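PDB 3NO4: creatinine amidohydrolase from Nostoc punctiforme PCC 73102, which probably hydrolyses carbon-nitrogen bonds of linear amides, as a metal-dependent enzyme of the creatininase superfamily. Local coordinates for residues Q106-Y111 with K137-E142. Numbering follows the deposited sequence.
Sequences QVVRDY and KAAFSE
Val108 of helix 101-118 meets Ala139 of helix 132-150 where the axes of segments 106-111 and 137-142 approach to 8.8 Å, a worked case of how a small residue lets helices pack closely. The valine can be followed outward. Its CB already touches the methyl of Ala139, CB to CB at 3.7 Å. From there the branches part: CG1, anti to the backbone N (chi1 170°), lies against the same methyl and runs on to the edge of the Phe140 ring, 4.4 Å from CD1 and near the ring plane, while CG2 lies 4.1 Å from Ala139 CB. One alanine methyl thus meets all three carbons of the valine side chain, and the CA atoms of Val108 and Ala139 are only 6.2 Å apart.

A polar margin borders this apolar patch. Gln106 bends at chi2 and brings NE2 to 3.5 Å from Glu142 OE2, the amide and carboxylate planes 80° apart. Their stronger partners are on other copies of the protein: Gln106 OE1 is hydrogen-bonded to Arg100 NH2 of a second subunit, and Glu142 OE2 to Ser102 OG of a third subunit. A water also donates to Glu142 OE2 at 2.8 Å and accepts a weak bond from Arg109 NH1.

The two segments run at 49° to each other, and their helices flank strand 122-127 in sequence; Phe140 meets Phe125 of that strand, tying this buried contact to the parallel sheet.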
loop_
_atom_site.group_PDB
_atom_site.type_symbol
_atom_site.label_atom_id
_atom_site.label_comp_id
_atom_site.label_asym_id
_atom_site.label_seq_id
_atom_site.Cartn_x
_atom_site.Cartn_y
_atom_site.Cartn_z
ATOM N N GLN A 106 6.566 -3.243 -6.575
ATOM C CA GLN A 106 5.611 -2.455 -7.398
ATOM C C GLN A 106 6.207 -1.911 -8.702
ATOM O O GLN A 106 5.532 -1.915 -9.728
ATOM C CB GLN A 106 4.931 -1.389 -6.569
ATOM C CG GLN A 106 4.069 -2.001 -5.393
ATOM C CD GLN A 106 2.976 -3.108 -5.800
ATOM O OE1 GLN A 106 2.164 -2.888 -6.758
ATOM N NE2 GLN A 106 2.922 -4.269 -5.026
ATOM N N VAL A 107 7.469 -1.513 -8.662
ATOM C CA VAL A 107 8.193 -1.116 -9.833
ATOM C C VAL A 107 8.261 -2.271 -10.833
ATOM O O VAL A 107 7.870 -2.081 -11.985
ATOM C CB VAL A 107 9.611 -0.543 -9.501
ATOM C CG1 VAL A 107 10.502 -0.418 -10.761
ATOM C CG2 VAL A 107 9.462 0.803 -8.753
ATOM N N VAL A 108 8.714 -3.460 -10.383
ATOM C CA VAL A 108 8.810 -4.633 -11.262
ATOM C C VAL A 108 7.418 -5.028 -11.819
ATOM O O VAL A 108 7.253 -5.313 -13.014
ATOM C CB VAL A 108 9.477 -5.846 -10.567
ATOM C CG1 VAL A 108 9.338 -7.118 -11.425
ATOM C CG2 VAL A 108 10.965 -5.520 -10.276
ATOM N N ARG A 109 6.420 -4.965 -10.954
ATOM C CA ARG A 109 5.036 -5.257 -11.352
ATOM C C ARG A 109 4.580 -4.329 -12.470
ATOM O O ARG A 109 4.054 -4.809 -13.467
ATOM C CB ARG A 109 4.095 -5.127 -10.160
ATOM C CG ARG A 109 2.759 -5.839 -10.379
ATOM C CD ARG A 109 1.790 -5.471 -9.313
ATOM N NE ARG A 109 0.999 -4.329 -9.722
ATOM C CZ ARG A 109 -0.134 -3.912 -9.128
ATOM N NH1 ARG A 109 -0.627 -4.534 -8.038
ATOM N NH2 ARG A 109 -0.812 -2.871 -9.657
ATOM N N ASP A 110 4.839 -3.026 -12.314
ATOM C CA ASP A 110 4.502 -2.029 -13.339
ATOM C C ASP A 110 5.244 -2.255 -14.655
ATOM O O ASP A 110 4.625 -2.177 -15.720
ATOM C CB ASP A 110 4.766 -0.608 -12.818
ATOM C CG ASP A 110 3.745 -0.147 -11.751
ATOM O OD1 ASP A 110 2.726 -0.860 -11.526
ATOM O OD2 ASP A 110 3.961 0.934 -11.136
ATOM N N TYR A 111 6.558 -2.509 -14.597
ATOM C CA TYR A 111 7.358 -2.730 -15.814
ATOM C C TYR A 111 6.820 -3.934 -16.587
ATOM O O TYR A 111 6.541 -3.822 -17.790
ATOM C CB TYR A 111 8.829 -3.054 -15.479
ATOM C CG TYR A 111 9.777 -1.908 -15.240
ATOM C CD1 TYR A 111 9.431 -0.821 -14.420
ATOM C CD2 TYR A 111 11.051 -1.940 -15.773
ATOM C CE1 TYR A 111 10.340 0.228 -14.171
ATOM C CE2 TYR A 111 11.974 -0.903 -15.541
ATOM C CZ TYR A 111 11.635 0.151 -14.712
ATOM O OH TYR A 111 12.562 1.172 -14.495
ATOM N N LYS A 137 12.784 -12.011 -6.784
ATOM C CA LYS A 137 12.051 -13.266 -6.839
ATOM C C LYS A 137 10.623 -13.096 -6.260
ATOM O O LYS A 137 9.624 -13.594 -6.817
ATOM C CB LYS A 137 12.837 -14.391 -6.137
ATOM C CG LYS A 137 14.022 -14.896 -6.983
ATOM C CD LYS A 137 14.750 -15.992 -6.206
ATOM C CE LYS A 137 15.915 -16.647 -7.011
ATOM N NZ LYS A 137 16.840 -17.319 -6.014
ATOM N N ALA A 138 10.527 -12.325 -5.180
ATOM C CA ALA A 138 9.238 -11.956 -4.614
ATOM C C ALA A 138 8.376 -11.183 -5.599
ATOM O O ALA A 138 7.199 -11.473 -5.757
ATOM C CB ALA A 138 9.439 -11.160 -3.342
ATOM N N ALA A 139 8.976 -10.202 -6.247
ATOM C CA ALA A 139 8.325 -9.398 -7.275
ATOM C C ALA A 139 7.788 -10.225 -8.428
ATOM O O ALA A 139 6.719 -9.928 -8.937
ATOM C CB ALA A 139 9.293 -8.288 -7.817
ATOM N N PHE A 140 8.541 -11.230 -8.857
ATOM C CA PHE A 140 8.062 -12.135 -9.913
ATOM C C PHE A 140 6.791 -12.838 -9.542
ATOM O O PHE A 140 5.834 -12.825 -10.330
ATOM C CB PHE A 140 9.111 -13.184 -10.304
ATOM C CG PHE A 140 10.412 -12.619 -10.820
ATOM C CD1 PHE A 140 10.557 -11.290 -11.247
ATOM C CD2 PHE A 140 11.518 -13.459 -10.890
ATOM C CE1 PHE A 140 11.773 -10.820 -11.703
ATOM C CE2 PHE A 140 12.715 -12.985 -11.347
ATOM C CZ PHE A 140 12.850 -11.667 -11.740
ATOM N N SER A 141 6.792 -13.457 -8.346
ATOM C CA SER A 141 5.616 -14.113 -7.812
ATOM C C SER A 141 4.408 -13.156 -7.719
ATOM O O SER A 141 3.320 -13.479 -8.171
ATOM C CB SER A 141 5.911 -14.731 -6.440
ATOM O OG SER A 141 6.821 -15.787 -6.585
ATOM N N GLU A 142 4.598 -12.019 -7.103
ATOM C CA GLU A 142 3.546 -10.971 -7.054
ATOM C C GLU A 142 3.013 -10.600 -8.482
ATOM O O GLU A 142 1.790 -10.488 -8.705
ATOM C CB GLU A 142 4.105 -9.718 -6.401
ATOM C CG GLU A 142 3.035 -8.630 -6.071
ATOM C CD GLU A 142 2.778 -8.405 -4.578
ATOM O OE1 GLU A 142 3.365 -9.090 -3.711
ATOM O OE2 GLU A 142 1.941 -7.523 -4.278
HETATM O O HOH W 1 -0.050 -7.362 -6.303
#